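Local coordinates for protein aminotransferase TlmJ (Streptoalloteichus hindustanus, PDB 5UID) that is a pyridoxal 5'-phosphate-dependent aminotransferase of the DegT/DnrJ/EryC1 family, probably serving in natural product biosynthesis, at residues A[104-109]-A[346-351]; A[274-279]-A[371-376]; A[284-289]-A[305-310]; A[310-315]-A[354-359]. All coordinates share one frame; numbering follows the deposited sequence.

Contact 1. Residues A[104-109]-A[346-351]; sequences CDVDPA and PGAERA
The first turn of helix 346-354 docks on the loop that leaves strand 100-104, an outermost strand of the seven-stranded mixed sheet characteristic of fold type I pyridoxal phosphate enzymes, and Asp-105 takes up the backbone N-H groups presented by that turn. The carboxylate uses both oxygens. Gly-347 N reaches Asp-105 OD2 at 3.0 Å with an N-H...O angle of 162°, through the syn lone pair of OD2. Ala-348 N meets Asp-105 OD1 at 2.7 Å, nearly end-on to the C-O bond, although the N-H...O angle is less straight, 144°. A second donor holds OD1 from within the loop: Val-106 N lies 2.8 Å from Asp-105 OD1, on the anti side and well off the carboxylate plane. Two bonds on OD1 and one on OD2 fix the rotation of the group, and the start of a helix would be expected to stabilise its negative charge.

Beside these hydrogen bonds, Val-106 O receives a CA-H...O contact from Gly-347 CA at 3.5 Å, which measures how closely the two backbones approach. Val-106 CG2 rests on Ala-348 CB at 4.0 Å. Farther along the loop, Pro-108 packs on the next part of the helix; the extended chain of Arg-350 passes this ring on its way to a salt bridge with Glu-354, placing Arg-350 CD 4.2 Å from Pro-108 CB.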
loop_
_atom_site.group_PDB
_atom_site.type_symbol
_atom_site.label_atom_id
_atom_site.label_comp_id
_atom_site.label_asym_id
_atom_site.label_seq_id
_atom_site.Cartn_x
_atom_site.Cartn_y
_atom_site.Cartn_z
ATOM N N CYS A 104 17.788 4.929 21.192
ATOM C CA CYS A 104 18.644 5.936 21.797
ATOM C C CYS A 104 17.799 7.087 22.327
ATOM O O CYS A 104 16.631 7.254 21.963
ATOM C CB CYS A 104 19.688 6.456 20.799
ATOM S SG CYS A 104 19.044 7.549 19.510
ATOM N N ASP A 105 18.407 7.882 23.201
ATOM C CA ASP A 105 17.712 8.970 23.869
ATOM C C ASP A 105 17.572 10.171 22.934
ATOM O O ASP A 105 18.079 10.184 21.807
ATOM C CB ASP A 105 18.448 9.351 25.150
ATOM C CG ASP A 105 17.505 9.780 26.253
ATOM O OD1 ASP A 105 16.328 10.068 25.944
ATOM O OD2 ASP A 105 17.937 9.827 27.424
ATOM N N VAL A 106 16.866 11.200 23.410
ATOM C CA VAL A 106 16.639 12.424 22.651
ATOM C C VAL A 106 16.820 13.625 23.569
ATOM O O VAL A 106 16.736 13.526 24.795
ATOM C CB VAL A 106 15.232 12.477 22.005
ATOM C CG1 VAL A 106 15.030 11.321 21.033
ATOM C CG2 VAL A 106 14.150 12.485 23.080
ATOM N N ASP A 107 17.075 14.769 22.951
ATOM C CA ASP A 107 17.026 16.049 23.648
ATOM C C ASP A 107 15.577 16.344 24.015
ATOM O O ASP A 107 14.729 16.426 23.117
ATOM C CB ASP A 107 17.601 17.143 22.745
ATOM C CG ASP A 107 17.744 18.487 23.442
ATOM O OD1 ASP A 107 16.951 18.803 24.355
ATOM O OD2 ASP A 107 18.658 19.243 23.057
ATOM N N PRO A 108 15.241 16.504 25.298
ATOM C CA PRO A 108 13.829 16.727 25.656
ATOM C C PRO A 108 13.265 18.038 25.133
ATOM O O PRO A 108 12.048 18.146 24.944
ATOM C CB PRO A 108 13.848 16.689 27.191
ATOM C CG PRO A 108 15.244 17.046 27.565
ATOM C CD PRO A 108 16.119 16.478 26.482
ATOM N N ALA A 109 14.113 19.042 24.898
ATOM C CA ALA A 109 13.623 20.317 24.383
ATOM C C ALA A 109 13.173 20.206 22.931
ATOM O O ALA A 109 12.220 20.881 22.527
ATOM C CB ALA A 109 14.701 21.394 24.520
ATOM N N PRO A 346 16.221 8.861 29.897
ATOM C CA PRO A 346 15.549 9.961 30.613
ATOM C C PRO A 346 15.003 11.046 29.706
ATOM O O PRO A 346 13.936 11.604 29.994
ATOM C CB PRO A 346 16.654 10.498 31.534
ATOM C CG PRO A 346 17.589 9.350 31.712
ATOM C CD PRO A 346 17.581 8.612 30.405
ATOM N N GLY A 347 15.702 11.367 28.616
ATOM C CA GLY A 347 15.233 12.429 27.740
ATOM C C GLY A 347 13.894 12.106 27.105
ATOM O O GLY A 347 12.960 12.910 27.150
ATOM N N ALA A 348 13.782 10.916 26.512
ATOM C CA ALA A 348 12.534 10.530 25.863
ATOM C C ALA A 348 11.419 10.322 26.880
ATOM O O ALA A 348 10.257 10.648 26.611
ATOM C CB ALA A 348 12.748 9.266 25.029
ATOM N N GLU A 349 11.754 9.782 28.055
ATOM C CA GLU A 349 10.749 9.576 29.093
ATOM C C GLU A 349 10.188 10.905 29.578
ATOM O O GLU A 349 8.970 11.069 29.709
ATOM C CB GLU A 349 11.354 8.783 30.254
ATOM C CG GLU A 349 11.715 7.346 29.897
ATOM C CD GLU A 349 12.581 6.670 30.949
ATOM O OE1 GLU A 349 12.704 7.218 32.064
ATOM O OE2 GLU A 349 13.141 5.591 30.657
ATOM N N ARG A 350 11.070 11.872 29.847
ATOM C CA ARG A 350 10.618 13.197 30.262
ATOM C C ARG A 350 9.803 13.871 29.163
ATOM O O ARG A 350 8.775 14.501 29.440
ATOM C CB ARG A 350 11.820 14.059 30.645
ATOM C CG ARG A 350 11.477 15.509 30.932
ATOM C CD ARG A 350 12.727 16.331 31.194
ATOM N NE ARG A 350 12.421 17.746 31.375
ATOM C CZ ARG A 350 13.337 18.689 31.568
ATOM N NH1 ARG A 350 14.624 18.370 31.606
ATOM N NH2 ARG A 350 12.966 19.953 31.724
ATOM N N ALA A 351 10.245 13.745 27.909
ATOM C CA ALA A 351 9.526 14.368 26.804
ATOM C C ALA A 351 8.127 13.786 26.654
ATOM O O ALA A 351 7.176 14.510 26.335
ATOM C CB ALA A 351 10.319 14.207 25.506
#

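Contact 2. Residues A[274-279]-A[371-376]; sequences ERYDQG and TVIGEV
Ile-373 projects from the C-terminal helix 366-383 between Arg-275 and Tyr-276, near the end of the long helix 249-280, in the C-terminal part of the fold type I chain. Ile-373 CD1 sits 3.7 Å above the Arg-275 guanidinium plane, over its centre, and also touches the main chain, 3.5 Å from Arg-275 O. A bend at chi2 (64°) folds the planar end of Arg-275 over this methyl. One bond back, Ile-373 CG1 approaches the ring of Tyr-276 at its edge, 3.5 Å from Tyr-276 CD1. The other branch, Ile-373 CG2, lies 4.0 Å from Gly-279 CA, one turn along. Val-372 covers the phenol end, with Val-372 CG1 3.6 Å from Tyr-276 OH.

In the next shell, Glu-370 forms a salt bridge with Arg-275 NE, Pro-359 O bonds to Tyr-276 OH, and the ring of Tyr-303 meets that of Tyr-276. The local helix axes run 10.1 Å apart, crossing at -28°.

No hydrogen bond links the two segments. The contact rests on van der Waals packing of Ile-373 and Val-372 against flat groups and main chain; Glu-370 and Pro-359, outside the two segments, would help to hold those groups in place.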
loop_
_atom_site.group_PDB
_atom_site.type_symbol
_atom_site.label_atom_id
_atom_site.label_comp_id
_atom_site.label_asym_id
_atom_site.label_seq_id
_atom_site.Cartn_x
_atom_site.Cartn_y
_atom_site.Cartn_z
ATOM N N GLU A 274 4.664 31.412 14.264
ATOM C CA GLU A 274 5.168 32.691 14.753
ATOM C C GLU A 274 4.109 33.422 15.569
ATOM O O GLU A 274 4.425 34.044 16.591
ATOM C CB GLU A 274 5.649 33.544 13.581
ATOM C CG GLU A 274 6.900 32.990 12.916
ATOM C CD GLU A 274 7.306 33.761 11.675
ATOM O OE1 GLU A 274 6.483 34.551 11.165
ATOM O OE2 GLU A 274 8.450 33.572 11.208
ATOM N N ARG A 275 2.847 33.356 15.139
ATOM C CA ARG A 275 1.767 33.896 15.959
ATOM C C ARG A 275 1.659 33.143 17.279
ATOM O O ARG A 275 1.417 33.750 18.330
ATOM C CB ARG A 275 0.445 33.841 15.192
ATOM C CG ARG A 275 -0.764 34.265 16.013
ATOM C CD ARG A 275 -0.683 35.730 16.426
ATOM N NE ARG A 275 -1.723 36.082 17.392
ATOM C CZ ARG A 275 -1.505 36.282 18.688
ATOM N NH1 ARG A 275 -0.277 36.180 19.179
ATOM N NH2 ARG A 275 -2.512 36.593 19.494
ATOM N N TYR A 276 1.837 31.819 17.244
ATOM C CA TYR A 276 1.903 31.043 18.479
ATOM C C TYR A 276 3.039 31.531 19.370
ATOM O O TYR A 276 2.858 31.728 20.577
ATOM C CB TYR A 276 2.086 29.557 18.163
ATOM C CG TYR A 276 0.831 28.809 17.771
ATOM C CD1 TYR A 276 -0.430 29.353 17.979
ATOM C CD2 TYR A 276 0.913 27.542 17.203
ATOM C CE1 TYR A 276 -1.577 28.657 17.623
ATOM C CE2 TYR A 276 -0.221 26.842 16.842
ATOM C CZ TYR A 276 -1.464 27.403 17.055
ATOM O OH TYR A 276 -2.593 26.698 16.694
ATOM N N ASP A 277 4.227 31.724 18.785
ATOM C CA ASP A 277 5.358 32.236 19.553
ATOM C C ASP A 277 5.024 33.573 20.201
ATOM O O ASP A 277 5.369 33.811 21.363
ATOM C CB ASP A 277 6.590 32.379 18.657
ATOM C CG ASP A 277 7.138 31.042 18.188
ATOM O OD1 ASP A 277 6.845 30.007 18.827
ATOM O OD2 ASP A 277 7.873 31.031 17.177
ATOM N N GLN A 278 4.340 34.454 19.468
ATOM C CA GLN A 278 4.018 35.770 20.009
ATOM C C GLN A 278 3.063 35.670 21.193
ATOM O O GLN A 278 3.247 36.357 22.204
ATOM C CB GLN A 278 3.421 36.653 18.913
ATOM C CG GLN A 278 3.100 38.070 19.364
ATOM C CD GLN A 278 2.400 38.879 18.288
ATOM O OE1 GLN A 278 1.665 38.335 17.466
ATOM N NE2 GLN A 278 2.633 40.187 18.286
ATOM N N GLY A 279 2.044 34.817 21.093
ATOM C CA GLY A 279 1.022 34.754 22.123
ATOM C C GLY A 279 1.341 33.883 23.319
ATOM O O GLY A 279 0.647 33.985 24.336
ATOM N N THR A 371 -8.163 31.015 18.883
ATOM C CA THR A 371 -8.852 30.127 19.815
ATOM C C THR A 371 -7.866 29.221 20.544
ATOM O O THR A 371 -8.006 28.984 21.749
ATOM C CB THR A 371 -9.898 29.291 19.074
ATOM O OG1 THR A 371 -10.806 30.159 18.386
ATOM C CG2 THR A 371 -10.684 28.425 20.050
ATOM N N VAL A 372 -6.857 28.713 19.831
ATOM C CA VAL A 372 -5.859 27.852 20.459
ATOM C C VAL A 372 -5.039 28.638 21.475
ATOM O O VAL A 372 -4.853 28.202 22.616
ATOM C CB VAL A 372 -4.960 27.201 19.390
ATOM C CG1 VAL A 372 -3.779 26.498 20.044
ATOM C CG2 VAL A 372 -5.763 26.221 18.551
ATOM N N ILE A 373 -4.540 29.812 21.076
ATOM C CA ILE A 373 -3.736 30.629 21.983
ATOM C C ILE A 373 -4.541 31.008 23.219
ATOM O O ILE A 373 -4.037 30.949 24.348
ATOM C CB ILE A 373 -3.208 31.877 21.251
ATOM C CG1 ILE A 373 -2.282 31.476 20.104
ATOM C CG2 ILE A 373 -2.486 32.802 22.225
ATOM C CD1 ILE A 373 -1.818 32.644 19.261
ATOM N N GLY A 374 -5.805 31.396 23.028
ATOM C CA GLY A 374 -6.627 31.788 24.162
ATOM C C GLY A 374 -6.903 30.641 25.116
ATOM O O GLY A 374 -6.819 30.802 26.336
ATOM N N GLU A 375 -7.234 29.466 24.574
ATOM C CA GLU A 375 -7.497 28.314 25.429
ATOM C C GLU A 375 -6.234 27.833 26.133
ATOM O O GLU A 375 -6.304 27.386 27.285
ATOM C CB GLU A 375 -8.116 27.182 24.611
ATOM C CG GLU A 375 -9.525 27.464 24.132
ATOM C CD GLU A 375 -10.507 27.608 25.275
ATOM O OE1 GLU A 375 -10.236 27.054 26.361
ATOM O OE2 GLU A 375 -11.547 28.275 25.089
ATOM N N VAL A 376 -5.079 27.919 25.468
ATOM C CA VAL A 376 -3.827 27.517 26.104
ATOM C C VAL A 376 -3.497 28.446 27.266
ATOM O O VAL A 376 -3.157 27.993 28.366
ATOM C CB VAL A 376 -2.683 27.463 25.072
ATOM C CG1 VAL A 376 -1.337 27.354 25.774
ATOM C CG2 VAL A 376 -2.874 26.279 24.133
#

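Contact 3. Residues A[284-289]-A[305-310]; sequences DGLRCP and VRMDAS. With SO4 (sulfate ion), chain H; SO4 (sulfate ion), chain F.
Arg-306 lies along the connection 284-289 and can be followed outward over Arg-287 and Cys-288. Arg-306 CB lies 4.0 Å from Arg-287 CB. The chain runs on through CG and turns at the CG-CD bond (chi3 -76°), which brings the planar end back over the neighbouring segment; on the way CD packs near Pro-108 O. Arg-306 NE donates to a water that in turn donates to Arg-287 O. At CZ the guanidinium presents one face to Arg-287 CB, which stands 3.7 Å above the plane and displaced toward its rim. NH1 of Arg-306 reaches O3 of a sulfate ion (chain F) at 2.9 Å. NH2 has two main acceptors: Arg-306 NH2 to Cys-288 O is 3.0 Å, tilted 32° from that carbonyl plane, and Arg-306 NH2 to O4 of the chain F sulfate is 3.1 Å. A second sulfate (chain H) accepts from Cys-288 N and approaches Arg-287; both ions probably come from the crystallisation liquor.

Beneath, the main chains form a single antiparallel bridge, a hydrogen-bonded pair in which Arg-287 N meets Arg-306 O at 2.9 Å and Arg-306 N meets Arg-287 O at 3.0 Å. Leu-286 CD1 packs inward on Val-305 CB and on the methyl CE of selenomethionine Met-307.

The bridge adds the loop to strand 303-306, whose main chain also bonds to strand 355-358 through Val-305 and Leu-356. Leu-286 and Cys-288 meanwhile rest on Leu-280 at the end of helix 249-280, joining that long helix to the small sheet.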
loop_
_atom_site.group_PDB
_atom_site.type_symbol
_atom_site.label_atom_id
_atom_site.label_comp_id
_atom_site.label_asym_id
_atom_site.label_seq_id
_atom_site.Cartn_x
_atom_site.Cartn_y
_atom_site.Cartn_z
ATOM N N ASP A 284 4.236 31.891 31.810
ATOM C CA ASP A 284 4.935 31.081 32.797
ATOM C C ASP A 284 4.322 29.688 32.876
ATOM O O ASP A 284 3.102 29.521 32.797
ATOM C CB ASP A 284 4.888 31.754 34.166
ATOM C CG ASP A 284 5.580 30.937 35.236
ATOM O OD1 ASP A 284 6.829 30.899 35.244
ATOM O OD2 ASP A 284 4.875 30.325 36.067
ATOM N N GLY A 285 5.180 28.683 33.039
ATOM C CA GLY A 285 4.749 27.304 33.050
ATOM C C GLY A 285 4.650 26.660 31.686
ATOM O O GLY A 285 4.225 25.501 31.596
ATOM N N LEU A 286 5.031 27.367 30.625
ATOM C CA LEU A 286 4.958 26.854 29.267
ATOM C C LEU A 286 6.250 27.186 28.538
ATOM O O LEU A 286 6.822 28.262 28.732
ATOM C CB LEU A 286 3.765 27.446 28.508
ATOM C CG LEU A 286 3.391 26.777 27.186
ATOM C CD1 LEU A 286 2.901 25.367 27.449
ATOM C CD2 LEU A 286 2.337 27.589 26.455
ATOM N N ARG A 287 6.703 26.258 27.697
ATOM C CA ARG A 287 7.911 26.439 26.900
ATOM C C ARG A 287 7.574 26.185 25.438
ATOM O O ARG A 287 7.220 25.062 25.064
ATOM C CB ARG A 287 9.032 25.513 27.377
ATOM C CG ARG A 287 9.872 26.094 28.503
ATOM C CD ARG A 287 10.830 27.148 27.970
ATOM N NE ARG A 287 11.437 27.947 29.032
ATOM C CZ ARG A 287 12.376 28.866 28.827
ATOM N NH1 ARG A 287 12.822 29.097 27.600
ATOM N NH2 ARG A 287 12.872 29.552 29.849
ATOM N N CYS A 288 7.681 27.226 24.618
ATOM C CA CYS A 288 7.482 27.105 23.188
ATOM C C CYS A 288 8.681 26.386 22.569
ATOM O O CYS A 288 9.705 26.192 23.229
ATOM C CB CYS A 288 7.277 28.492 22.580
ATOM S SG CYS A 288 5.778 29.317 23.163
ATOM N N PRO A 289 8.577 25.953 21.312
ATOM C CA PRO A 289 9.717 25.295 20.661
ATOM C C PRO A 289 10.941 26.190 20.659
ATOM O O PRO A 289 10.824 27.416 20.507
ATOM C CB PRO A 289 9.211 25.045 19.233
ATOM C CG PRO A 289 7.740 24.938 19.380
ATOM C CD PRO A 289 7.368 25.904 20.469
ATOM N N VAL A 305 4.562 22.233 22.692
ATOM C CA VAL A 305 4.809 23.038 23.878
ATOM C C VAL A 305 5.093 22.096 25.037
ATOM O O VAL A 305 4.596 20.964 25.082
ATOM C CB VAL A 305 3.623 23.970 24.202
ATOM C CG1 VAL A 305 3.500 25.057 23.144
ATOM C CG2 VAL A 305 2.334 23.170 24.302
ATOM N N ARG A 306 5.905 22.569 25.978
ATOM C CA ARG A 306 6.324 21.775 27.123
ATOM C C ARG A 306 5.797 22.391 28.411
ATOM O O ARG A 306 5.792 23.615 28.572
ATOM C CB ARG A 306 7.849 21.665 27.182
ATOM C CG ARG A 306 8.449 20.777 26.102
ATOM C CD ARG A 306 9.938 21.040 25.964
ATOM N NE ARG A 306 10.193 22.291 25.256
ATOM C CZ ARG A 306 11.246 23.073 25.468
ATOM N NH1 ARG A 306 12.147 22.745 26.385
ATOM N NH2 ARG A 306 11.391 24.191 24.770
HETATM N N MSE A 307 5.358 21.533 29.325
HETATM C CA MSE A 307 4.833 21.975 30.609
HETATM C C MSE A 307 5.071 20.901 31.666
HETATM O O MSE A 307 5.586 19.827 31.356
HETATM C CB MSE A 307 3.345 22.307 30.490
HETATM C CG MSE A 307 2.466 21.121 30.131
HETATM SE SE MSE A 307 0.754 21.653 29.353
HETATM C CE MSE A 307 1.326 21.926 27.514
ATOM N N ASP A 308 4.712 21.190 32.915
ATOM C CA ASP A 308 4.906 20.214 33.979
ATOM C C ASP A 308 4.032 18.988 33.741
ATOM O O ASP A 308 2.882 19.099 33.308
ATOM C CB ASP A 308 4.587 20.835 35.339
ATOM C CG ASP A 308 4.987 19.938 36.496
ATOM O OD1 ASP A 308 6.200 19.823 36.767
ATOM O OD2 ASP A 308 4.089 19.347 37.131
ATOM N N ALA A 309 4.592 17.809 34.029
ATOM C CA ALA A 309 3.900 16.560 33.726
ATOM C C ALA A 309 2.585 16.435 34.486
ATOM O O ALA A 309 1.660 15.765 34.016
ATOM C CB ALA A 309 4.807 15.369 34.035
ATOM N N SER A 310 2.477 17.073 35.654
ATOM C CA SER A 310 1.251 16.986 36.437
ATOM C C SER A 310 0.087 17.734 35.802
ATOM O O SER A 310 -1.056 17.542 36.234
ATOM C CB SER A 310 1.491 17.510 37.855
ATOM O OG SER A 310 1.896 18.867 37.839
HETATM S S SO4 H . 9.520 30.629 25.504
HETATM O O1 SO4 H . 9.660 31.914 26.183
HETATM O O2 SO4 H . 9.783 30.798 24.077
HETATM O O3 SO4 H . 10.478 29.681 26.061
HETATM O O4 SO4 H . 8.165 30.121 25.694
HETATM S S SO4 F . 14.599 25.525 26.074
HETATM O O1 SO4 F . 15.371 26.639 26.619
HETATM O O2 SO4 F . 15.490 24.398 25.819
HETATM O O3 SO4 F . 13.574 25.131 27.036
HETATM O O4 SO4 F . 13.966 25.938 24.824
HETATM O O HOH W 1 8.223 23.400 23.419
#

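Contact 4. Residues A[310-315]-A[354-359]; sequences SVRDAM and ETLCLP
Arg-312 supplies the polar link between the start of helix 309-321 and the beginning of strand 355-358, where the helix packs on the two-stranded antiparallel sheet 303-306/355-358 in the C-terminal part of this fold type I aminotransferase. Arg-312 NH2 donates to Thr-355 O at 3.0 Å with an N-H...O angle of 153°; the oxygen lies close to the guanidinium plane, while the nitrogen is tilted somewhat from the carbonyl plane. The same NH2 bonds to Ala-352 O, in the last turn of helix 346-354. On another edge of the group, Arg-312 NE forms a salt bridge with Asp-313 OD1 of its own helix at 2.7 Å, essentially in plane, and Arg-312 NH1 adds a weak bond to Asp-313 OD1 at 3.1 Å. The chain reaches these partners by bending at both chi2 and chi3 (-53°), which curls the guanidinium back toward the neighbouring aspartate.

Apolar contacts centre on Leu-356. Its CD1 lies 4.0 Å from Arg-312 CD, and its other methyl, Leu-356 CD2, is 4.0 Å from Met-315 CG, the leucine and selenomethionine side chains meeting at about a right angle. These two contacts join the helix to the strand, the local axes 8.9 Å apart and inclined by 30°. Trp-234 of the second subunit packs on Arg-312 and Asp-313, so the dimer partner also reaches this site.

A buried arginine is thus gripped through NE, NH1 and NH2. Its charge is probably balanced by Asp-313 and by the carbonyl-rich end of helix 346-354, and its NH2 ties the helix-to-strand junction at Ala-352 and Thr-355 to helix 309-321.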
loop_
_atom_site.group_PDB
_atom_site.type_symbol
_atom_site.label_atom_id
_atom_site.label_comp_id
_atom_site.label_asym_id
_atom_site.label_seq_id
_atom_site.Cartn_x
_atom_site.Cartn_y
_atom_site.Cartn_z
ATOM N N SER A 310 2.477 17.073 35.654
ATOM C CA SER A 310 1.251 16.986 36.437
ATOM C C SER A 310 0.087 17.734 35.802
ATOM O O SER A 310 -1.056 17.542 36.234
ATOM C CB SER A 310 1.491 17.510 37.855
ATOM O OG SER A 310 1.896 18.867 37.839
ATOM N N VAL A 311 0.339 18.574 34.801
ATOM C CA VAL A 311 -0.722 19.322 34.133
ATOM C C VAL A 311 -0.831 19.008 32.650
ATOM O O VAL A 311 -1.767 19.501 32.002
ATOM C CB VAL A 311 -0.554 20.845 34.332
ATOM C CG1 VAL A 311 -0.314 21.171 35.798
ATOM C CG2 VAL A 311 0.567 21.385 33.457
ATOM N N ARG A 312 0.079 18.208 32.086
ATOM C CA ARG A 312 0.033 17.918 30.654
ATOM C C ARG A 312 -1.254 17.193 30.281
ATOM O O ARG A 312 -1.956 17.591 29.344
ATOM C CB ARG A 312 1.255 17.091 30.246
ATOM C CG ARG A 312 1.581 17.097 28.748
ATOM C CD ARG A 312 0.739 16.100 27.953
ATOM N NE ARG A 312 0.802 14.754 28.515
ATOM C CZ ARG A 312 1.771 13.881 28.257
ATOM N NH1 ARG A 312 1.744 12.678 28.813
ATOM N NH2 ARG A 312 2.768 14.208 27.445
ATOM N N ASP A 313 -1.574 16.115 31.000
ATOM C CA ASP A 313 -2.774 15.350 30.681
ATOM C C ASP A 313 -4.033 16.160 30.959
ATOM O O ASP A 313 -4.977 16.141 30.160
ATOM C CB ASP A 313 -2.786 14.041 31.470
ATOM C CG ASP A 313 -1.639 13.123 31.089
ATOM O OD1 ASP A 313 -0.890 13.463 30.148
ATOM O OD2 ASP A 313 -1.486 12.063 31.729
ATOM N N ALA A 314 -4.062 16.880 32.083
ATOM C CA ALA A 314 -5.208 17.726 32.393
ATOM C C ALA A 314 -5.378 18.834 31.362
ATOM O O ALA A 314 -6.505 19.270 31.098
ATOM C CB ALA A 314 -5.059 18.318 33.794
HETATM N N MSE A 315 -4.280 19.292 30.767
HETATM C CA MSE A 315 -4.334 20.315 29.733
HETATM C C MSE A 315 -5.013 19.789 28.473
HETATM O O MSE A 315 -5.854 20.467 27.878
HETATM C CB MSE A 315 -2.930 20.810 29.394
HETATM C CG MSE A 315 -2.919 21.997 28.463
HETATM SE SE MSE A 315 -3.622 23.583 29.342
HETATM C CE MSE A 315 -4.093 24.575 27.762
ATOM N N GLU A 354 5.879 15.534 29.324
ATOM C CA GLU A 354 5.829 16.985 29.413
ATOM C C GLU A 354 5.440 17.682 28.119
ATOM O O GLU A 354 5.203 18.895 28.143
ATOM C CB GLU A 354 7.187 17.534 29.876
ATOM C CG GLU A 354 7.593 17.079 31.269
ATOM C CD GLU A 354 8.922 17.662 31.710
ATOM O OE1 GLU A 354 9.599 18.300 30.875
ATOM O OE2 GLU A 354 9.289 17.484 32.891
ATOM N N THR A 355 5.358 16.967 27.003
ATOM C CA THR A 355 5.154 17.587 25.703
ATOM C C THR A 355 3.708 17.427 25.254
ATOM O O THR A 355 3.090 16.381 25.468
ATOM C CB THR A 355 6.094 16.981 24.658
ATOM O OG1 THR A 355 7.418 16.893 25.201
ATOM C CG2 THR A 355 6.129 17.842 23.405
ATOM N N LEU A 356 3.175 18.479 24.637
ATOM C CA LEU A 356 1.850 18.458 24.037
ATOM C C LEU A 356 1.927 19.176 22.699
ATOM O O LEU A 356 2.513 20.260 22.608
ATOM C CB LEU A 356 0.812 19.128 24.944
ATOM C CG LEU A 356 -0.652 18.943 24.537
ATOM C CD1 LEU A 356 -1.062 17.487 24.689
ATOM C CD2 LEU A 356 -1.567 19.852 25.344
ATOM N N CYS A 357 1.349 18.571 21.667
ATOM C CA CYS A 357 1.373 19.119 20.318
ATOM C C CYS A 357 0.067 19.848 20.032
ATOM O O CYS A 357 -1.017 19.274 20.182
ATOM C CB CYS A 357 1.600 18.009 19.291
ATOM S SG CYS A 357 3.131 17.082 19.550
ATOM N N LEU A 358 0.175 21.111 19.618
ATOM C CA LEU A 358 -0.962 21.970 19.330
ATOM C C LEU A 358 -1.307 21.926 17.849
ATOM O O LEU A 358 -0.456 21.610 17.013
ATOM C CB LEU A 358 -0.652 23.406 19.751
ATOM C CG LEU A 358 -0.192 23.638 21.190
ATOM C CD1 LEU A 358 -0.036 25.128 21.447
ATOM C CD2 LEU A 358 -1.154 23.010 22.188
ATOM N N PRO A 359 -2.555 22.236 17.494
ATOM C CA PRO A 359 -2.947 22.239 16.077
ATOM C C PRO A 359 -2.028 23.108 15.230
ATOM O O PRO A 359 -1.765 24.269 15.550
ATOM C CB PRO A 359 -4.372 22.800 16.113
ATOM C CG PRO A 359 -4.883 22.425 17.459
ATOM C CD PRO A 359 -3.700 22.517 18.381
#

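How the contacts relate
Contacts 3 and 4, their centres 8 Å apart, share Ser-310 and meet in the two-stranded sheet, where Val-305 N lies 2.8 Å from Leu-356 O. Contact 2 joins them from the helical side: Tyr-276 OH comes 2.8 Å from Pro-359 O, and Val-376 CG1 packs 3.7 Å from Leu-286 CD2. Contact 1 ties this region to the edge of the large sheet, with Ala-109 CB 3.4 Å from Arg-306 NH1, but stays about 11 Å from contact 2 at the nearest atoms. None of the contacts includes a pyridoxal phosphate pocket residue; helix 249-280 spans the gap, with Val-250, Ala-251 and Ile-254 at the cofactor and contact 2 near its other end.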